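Local structure of putative N-acetylneuraminate lyase ([Ruminococcus] gnavus ATCC 29149, 6RB7) at residues A[39-44]-A[250-255]; A[59-64]-A[100-105]; A[71-76]-A[106-111]. The protein is a putative lyase built as a parallel beta/alpha barrel, four chains of which make up the assembly. All blocks are in the same frame, centred on the assembly; numbering follows the deposited sequence.

Interaction 1: residues A[39-44]-A[250-255]; sequences KGVIPA and LYLKLD
Val41 pushes its two methyls into the side of helix 248-259, between Tyr251, Leu252 and Asp255. With CG1 anti to the backbone N (chi1 169°), the other branch, CG2, is placed to do most of the touching. It lies 3.7 Å from Tyr251 O, a carbonyl already engaged by Asp255 N within the helix, and 4.1 Å from Asp255 CB. CG1 meets the root of the tyrosine instead, 4.2 Å from Tyr251 CB; the ring itself runs on past the valine, and its hydroxyl is hydrogen-bonded to Thr243 OG1. Leu252 flanks the valine and crosses it obliquely, bringing its CD2 methyl to 3.9 Å from Val41 CB. At the next turn of the helix Asp255 turns OD2 to the backbone of the strand, where it stands 3.8 Å from Gly40 CA. Its CG lies roughly anti to the backbone N (chi1 -152°), and the carboxylate is shared: OD1 forms a salt bridge with Arg232 NE, while OD2 accepts from a water at 3.2 Å. The same water makes a weak bond to Gly40 O, and it has more acceptors in reach than protons, so neither link is assured. Gly40 has backbone angles at which a side chain would jam against the carbonyl of Lys39. Phe228 of helix 228-234 also packs on Val41 and on Asp255. Strand 41-43 and the helical segment 250-255 run nearly antiparallel, at 157°, with axes 9.3 Å apart at closest approach, as expected where an outer helix of a beta/alpha barrel, here 248-259, packs on the first strand of its inner wall.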
# COMPACT_ATOMS: atom_id res chain seq x y z
N LYS A 39 12.48 -19.01 -25.07
CA LYS A 39 11.88 -19.99 -24.15
C LYS A 39 13.01 -20.74 -23.48
O LYS A 39 13.55 -21.70 -24.06
CB LYS A 39 10.99 -20.97 -24.92
CG LYS A 39 9.79 -20.31 -25.54
CD LYS A 39 8.88 -21.26 -26.22
CE LYS A 39 7.74 -20.58 -26.93
NZ LYS A 39 6.84 -21.62 -27.48
N GLY A 40 13.11 -20.53 -22.21
CA GLY A 40 14.12 -21.22 -21.40
C GLY A 40 14.61 -20.29 -20.33
O GLY A 40 13.88 -19.36 -19.93
N VAL A 41 15.80 -20.57 -19.86
CA VAL A 41 16.39 -19.88 -18.69
C VAL A 41 17.31 -18.77 -19.22
O VAL A 41 18.28 -19.04 -19.93
CB VAL A 41 17.16 -20.90 -17.85
CG1 VAL A 41 18.01 -20.23 -16.79
CG2 VAL A 41 16.21 -21.94 -17.27
N ILE A 42 16.96 -17.52 -18.91
CA ILE A 42 17.70 -16.31 -19.32
C ILE A 42 18.13 -15.57 -18.06
O ILE A 42 17.39 -14.73 -17.51
CB ILE A 42 16.88 -15.45 -20.29
CG1 ILE A 42 16.55 -16.23 -21.57
CG2 ILE A 42 17.61 -14.14 -20.60
CD1 ILE A 42 15.73 -15.46 -22.58
N PRO A 43 19.30 -15.88 -17.49
CA PRO A 43 19.77 -15.12 -16.35
C PRO A 43 19.93 -13.63 -16.61
O PRO A 43 20.36 -13.22 -17.68
CB PRO A 43 21.17 -15.70 -16.09
CG PRO A 43 21.11 -17.10 -16.69
CD PRO A 43 20.26 -16.91 -17.93
N ALA A 44 19.62 -12.81 -15.61
CA ALA A 44 20.08 -11.41 -15.57
C ALA A 44 21.60 -11.40 -15.47
O ALA A 44 22.20 -12.10 -14.65
CB ALA A 44 19.46 -10.67 -14.43
N LEU A 250 20.95 -25.33 -11.64
CA LEU A 250 19.76 -25.73 -10.86
C LEU A 250 18.50 -25.25 -11.58
O LEU A 250 17.53 -25.99 -11.68
CB LEU A 250 19.82 -25.16 -9.44
CG LEU A 250 20.94 -25.70 -8.56
CD1 LEU A 250 20.89 -25.09 -7.18
CD2 LEU A 250 20.87 -27.24 -8.49
N TYR A 251 18.51 -24.01 -12.09
CA TYR A 251 17.32 -23.52 -12.83
C TYR A 251 17.16 -24.30 -14.15
O TYR A 251 16.01 -24.51 -14.56
CB TYR A 251 17.40 -22.02 -13.01
CG TYR A 251 17.20 -21.24 -11.74
CD1 TYR A 251 15.93 -21.10 -11.20
CD2 TYR A 251 18.27 -20.70 -11.03
CE1 TYR A 251 15.70 -20.39 -10.04
CE2 TYR A 251 18.06 -20.00 -9.85
CZ TYR A 251 16.78 -19.85 -9.35
OH TYR A 251 16.56 -19.09 -8.23
N LEU A 252 18.25 -24.65 -14.84
CA LEU A 252 18.11 -25.49 -16.06
C LEU A 252 17.46 -26.82 -15.72
O LEU A 252 16.57 -27.27 -16.46
CB LEU A 252 19.48 -25.65 -16.72
CG LEU A 252 20.00 -24.40 -17.43
CD1 LEU A 252 21.49 -24.52 -17.72
CD2 LEU A 252 19.18 -24.11 -18.70
N LYS A 253 17.88 -27.43 -14.62
CA LYS A 253 17.32 -28.74 -14.22
C LYS A 253 15.87 -28.58 -13.77
O LYS A 253 15.05 -29.43 -14.10
CB LYS A 253 18.19 -29.37 -13.14
CG LYS A 253 17.78 -30.81 -12.85
CD LYS A 253 18.12 -31.74 -13.99
CE LYS A 253 17.76 -33.17 -13.67
NZ LYS A 253 18.22 -34.09 -14.74
N LEU A 254 15.56 -27.49 -13.08
CA LEU A 254 14.15 -27.19 -12.69
C LEU A 254 13.31 -27.11 -13.95
O LEU A 254 12.24 -27.72 -14.00
CB LEU A 254 14.15 -25.88 -11.92
CG LEU A 254 12.82 -25.34 -11.44
CD1 LEU A 254 11.97 -26.37 -10.74
CD2 LEU A 254 13.04 -24.16 -10.54
N ASP A 255 13.77 -26.37 -14.95
CA ASP A 255 13.00 -26.18 -16.20
C ASP A 255 12.83 -27.53 -16.90
O ASP A 255 11.74 -27.80 -17.44
CB ASP A 255 13.67 -25.13 -17.07
CG ASP A 255 12.72 -24.39 -17.96
OD1 ASP A 255 11.56 -24.25 -17.56
OD2 ASP A 255 13.16 -24.00 -19.05
O HOH W 1 11.65 -21.14 -19.13

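Interaction 2: residues A[59-64]-A[100-105]; sequences GVQGLT and MKVAEG
Helices 57-70 and 89-103 come side by side here, with the CA atoms of Gln61 and Val102 6.2 Å apart and those of Thr64 and Ala103 6.4 Å apart. Val102 reaches in between Gln61 and Thr64. Its CG1 lies against the length of the glutamine side chain, which crosses the valine at about a right angle: Val102 CG1 is 3.8 Å from Gln61 CG and 3.6 Å from Gln61 OE1. The other methyl, CG2, sits between the valine's own backbone N and carbonyl carbon (chi1 of Val102 -64°) and is shared between Thr64, whose CB it meets at 3.7 Å, and the base of Gln61. These are the first two outer helices of the barrel, neighbours in its ring of helices, and the contact falls on the last turn of the second, just before Glu104 leaves helical geometry with positive phi. Thr64 turns its methyl to the partner helix, CG2 coming to 4.1 Å from Ala103 CB, and its hydroxyl back to its own. That hydroxyl donates to Val60 O at 2.8 Å from above the carbonyl plane, 40° out of it, while Thr64 N uses the same oxygen, so two donors grip it and the polar group is satisfied without facing the valine. The far end of Gln61 is held by Asn98: NE2 donates to Asn98 OD1, which Lys101 NZ also engages. The aliphatic part of the lysine passes the amide, Lys101 CD lying 3.8 Å from Gln61 NE2.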
# COMPACT_ATOMS: atom_id res chain seq x y z
N GLY A 59 36.07 -8.44 -17.36
CA GLY A 59 35.07 -9.03 -16.44
C GLY A 59 33.79 -9.37 -17.15
O GLY A 59 33.25 -10.47 -16.95
N VAL A 60 33.32 -8.45 -17.99
CA VAL A 60 32.08 -8.69 -18.78
C VAL A 60 32.29 -9.90 -19.70
O VAL A 60 31.42 -10.79 -19.79
CB VAL A 60 31.65 -7.44 -19.56
CG1 VAL A 60 30.52 -7.77 -20.53
CG2 VAL A 60 31.27 -6.28 -18.66
N GLN A 61 33.44 -9.96 -20.39
CA GLN A 61 33.67 -11.08 -21.31
C GLN A 61 33.72 -12.39 -20.51
O GLN A 61 33.16 -13.38 -20.98
CB GLN A 61 34.93 -10.83 -22.14
CG GLN A 61 34.80 -9.67 -23.08
CD GLN A 61 36.05 -9.48 -23.90
OE1 GLN A 61 36.88 -10.41 -24.02
NE2 GLN A 61 36.22 -8.27 -24.40
N GLY A 62 34.34 -12.37 -19.34
CA GLY A 62 34.43 -13.54 -18.46
C GLY A 62 33.06 -14.07 -18.09
O GLY A 62 32.78 -15.28 -18.17
N LEU A 63 32.19 -13.16 -17.64
CA LEU A 63 30.84 -13.59 -17.23
C LEU A 63 30.02 -14.07 -18.43
O LEU A 63 29.26 -15.04 -18.30
CB LEU A 63 30.15 -12.46 -16.47
CG LEU A 63 28.80 -12.85 -15.87
CD1 LEU A 63 28.93 -13.94 -14.82
CD2 LEU A 63 28.12 -11.63 -15.28
N THR A 64 30.22 -13.49 -19.60
CA THR A 64 29.49 -13.93 -20.81
C THR A 64 29.92 -15.36 -21.16
O THR A 64 29.08 -16.21 -21.43
CB THR A 64 29.72 -12.98 -21.99
OG1 THR A 64 29.46 -11.63 -21.60
CG2 THR A 64 28.90 -13.39 -23.18
N MET A 100 28.52 -8.88 -26.53
CA MET A 100 28.30 -9.27 -27.95
C MET A 100 29.64 -9.70 -28.55
O MET A 100 29.61 -10.55 -29.43
CB MET A 100 27.68 -8.11 -28.72
CG MET A 100 26.27 -7.73 -28.26
SD MET A 100 25.11 -9.10 -28.16
CE MET A 100 24.73 -9.35 -29.90
N LYS A 101 30.76 -9.18 -28.04
CA LYS A 101 32.13 -9.49 -28.53
C LYS A 101 32.37 -10.98 -28.38
O LYS A 101 33.15 -11.50 -29.23
CB LYS A 101 33.22 -8.77 -27.74
CG LYS A 101 33.76 -7.48 -28.31
CD LYS A 101 35.21 -7.23 -27.90
CE LYS A 101 35.63 -5.78 -28.05
NZ LYS A 101 34.95 -4.88 -27.08
N VAL A 102 31.88 -11.65 -27.33
CA VAL A 102 32.38 -13.02 -27.03
C VAL A 102 31.23 -13.99 -27.02
O VAL A 102 31.51 -15.19 -26.83
CB VAL A 102 33.18 -13.14 -25.72
CG1 VAL A 102 34.46 -12.33 -25.77
CG2 VAL A 102 32.37 -12.69 -24.55
N ALA A 103 29.99 -13.57 -27.21
CA ALA A 103 28.86 -14.52 -27.13
C ALA A 103 28.84 -15.49 -28.31
O ALA A 103 28.22 -16.57 -28.20
CB ALA A 103 27.57 -13.75 -27.01
N GLU A 104 29.39 -15.08 -29.43
CA GLU A 104 29.57 -15.94 -30.63
C GLU A 104 28.20 -16.45 -31.10
O GLU A 104 28.17 -17.59 -31.56
CB GLU A 104 30.50 -17.12 -30.29
CG GLU A 104 31.92 -16.68 -29.97
CD GLU A 104 32.95 -17.80 -29.90
OE1 GLU A 104 32.59 -18.97 -30.13
OE2 GLU A 104 34.10 -17.51 -29.57
N GLY A 105 27.11 -15.67 -30.96
CA GLY A 105 25.77 -16.11 -31.38
C GLY A 105 25.20 -17.25 -30.52
O GLY A 105 24.19 -17.84 -30.91

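Interaction 3: residues A[71-76]-A[106-111]; sequences GVKGVY and KLTVIA
Lys106 meets Val72 and Lys73 through water: its carbonyl O accepts from two waters, one of which also donates to Val72 O at 2.7 Å and the other to Lys73 O at 2.8 Å. Leu107 follows with its isobutyl end laid against Val72, Leu107 CD2 being 4.0 Å from Val72 CG2; CD2 also lies beside Gly74 CA, and CD1 faces Val75 CG1. At Thr108 the parallel strand pairing begins. Its amide donates to Lys73 O at 3.0 Å, almost straight (174°), in the carbonyl plane and on a lone pair, and its OG1 is occupied by Lys37 O. Thr108 O accepts from Val75 N, though the position of that oxygen is less certain. Val109 faces the surrounding helices with Val75, the CG2 methyls of the two valines 4.3 Å apart, while its own amide bonds Asp134 OD2. Ile110 N donates to Val75 O at 3.0 Å, with an N-H...O angle of 176° and the donor nearly in line with the C=O. On the face of Thr108 and Ile110, CG of Tyr76 is anti to the backbone N and beside the carbonyl carbon (chi1 172°), which brings the ring edge to Ile110 CG2, in plane and 3.8 Å from Tyr76 CD1. Backbone bonds thus set the register of the two strands, waters serve the carbonyls where the chains enter the sheet, and side-chain contact on both faces is almost wholly apolar.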
# COMPACT_ATOMS: atom_id res chain seq x y z
N GLY A 71 25.32 -23.18 -20.65
CA GLY A 71 24.27 -23.66 -21.56
C GLY A 71 22.92 -23.03 -21.26
O GLY A 71 21.89 -23.66 -21.59
N VAL A 72 22.90 -21.81 -20.74
CA VAL A 72 21.61 -21.10 -20.59
C VAL A 72 21.13 -20.63 -21.97
O VAL A 72 21.91 -20.64 -22.94
CB VAL A 72 21.71 -19.95 -19.58
CG1 VAL A 72 22.05 -20.48 -18.19
CG2 VAL A 72 22.71 -18.90 -20.00
N LYS A 73 19.85 -20.25 -22.05
CA LYS A 73 19.24 -19.88 -23.34
C LYS A 73 19.78 -18.54 -23.79
O LYS A 73 19.95 -18.32 -25.02
CB LYS A 73 17.73 -19.86 -23.22
CG LYS A 73 16.98 -19.65 -24.51
CD LYS A 73 17.23 -20.80 -25.50
CE LYS A 73 16.05 -21.10 -26.39
NZ LYS A 73 16.47 -21.86 -27.59
N GLY A 74 19.96 -17.63 -22.85
CA GLY A 74 20.31 -16.26 -23.18
C GLY A 74 20.71 -15.49 -21.97
O GLY A 74 20.79 -16.08 -20.87
N VAL A 75 20.93 -14.21 -22.15
CA VAL A 75 21.24 -13.29 -21.04
C VAL A 75 20.40 -12.03 -21.17
O VAL A 75 20.09 -11.56 -22.33
CB VAL A 75 22.72 -12.94 -20.90
CG1 VAL A 75 23.52 -14.12 -20.39
CG2 VAL A 75 23.32 -12.40 -22.19
N TYR A 76 20.01 -11.49 -20.04
CA TYR A 76 19.21 -10.25 -19.91
C TYR A 76 20.18 -9.21 -19.37
O TYR A 76 20.58 -9.26 -18.22
CB TYR A 76 18.00 -10.50 -19.00
CG TYR A 76 17.23 -9.25 -18.66
CD1 TYR A 76 16.43 -8.65 -19.61
CD2 TYR A 76 17.23 -8.74 -17.39
CE1 TYR A 76 15.69 -7.51 -19.30
CE2 TYR A 76 16.52 -7.59 -17.07
CZ TYR A 76 15.77 -6.97 -18.04
OH TYR A 76 15.07 -5.86 -17.71
N LYS A 106 25.82 -17.60 -29.39
CA LYS A 106 25.43 -18.77 -28.61
C LYS A 106 24.33 -18.42 -27.61
O LYS A 106 23.84 -19.33 -26.94
CB LYS A 106 26.67 -19.34 -27.94
CG LYS A 106 27.61 -20.01 -28.96
CD LYS A 106 28.86 -20.56 -28.35
CE LYS A 106 29.96 -20.81 -29.36
NZ LYS A 106 29.55 -21.77 -30.41
N LEU A 107 24.01 -17.14 -27.45
CA LEU A 107 23.04 -16.67 -26.43
C LEU A 107 21.99 -15.83 -27.12
O LEU A 107 22.36 -14.93 -27.89
CB LEU A 107 23.74 -15.82 -25.36
CG LEU A 107 24.72 -16.57 -24.47
CD1 LEU A 107 25.59 -15.60 -23.74
CD2 LEU A 107 23.97 -17.48 -23.49
N THR A 108 20.74 -15.99 -26.71
CA THR A 108 19.72 -14.98 -27.00
C THR A 108 20.09 -13.77 -26.14
O THR A 108 20.33 -13.96 -24.93
CB THR A 108 18.32 -15.49 -26.70
OG1 THR A 108 18.07 -16.63 -27.55
CG2 THR A 108 17.25 -14.45 -26.91
N VAL A 109 20.14 -12.58 -26.69
CA VAL A 109 20.54 -11.39 -25.93
C VAL A 109 19.36 -10.43 -25.87
O VAL A 109 18.90 -9.96 -26.94
CB VAL A 109 21.81 -10.72 -26.46
CG1 VAL A 109 22.12 -9.46 -25.67
CG2 VAL A 109 22.98 -11.68 -26.43
N ILE A 110 18.90 -10.15 -24.65
CA ILE A 110 17.86 -9.13 -24.41
C ILE A 110 18.56 -7.99 -23.69
O ILE A 110 19.13 -8.22 -22.60
CB ILE A 110 16.71 -9.70 -23.57
CG1 ILE A 110 16.07 -10.93 -24.19
CG2 ILE A 110 15.70 -8.59 -23.29
CD1 ILE A 110 15.06 -11.61 -23.29
N ALA A 111 18.59 -6.81 -24.29
CA ALA A 111 19.25 -5.62 -23.71
C ALA A 111 18.19 -4.70 -23.10
O ALA A 111 17.37 -4.15 -23.81
CB ALA A 111 20.06 -4.90 -24.74
O HOH W 2 24.27 -20.88 -24.15
O HOH W 3 20.77 -20.08 -27.02

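In the fold
All three contacts belong to one barrel. Along the chain, interactions 2 and 3 are nested inside the loop closed by interaction 1, and their segments alternate: helix 57-70, strand 74-77, helix 89-103, strand 108-112. Their centres are about 10 Å apart, and they touch where Met100 SD meets Val109 CG2, so helix layer and sheet pack together. Interactions 1 and 3, centres about 11 Å apart, share the sheet: Val41 O probably bonds Lys73 N, and Pro43 O Tyr76 N, joining strands 41-43 and 74-77 and closing the barrel. Interactions 1 and 2, centres about 19 Å apart, do not touch; interaction 1 brings the late helix 248-259 back to the first strand.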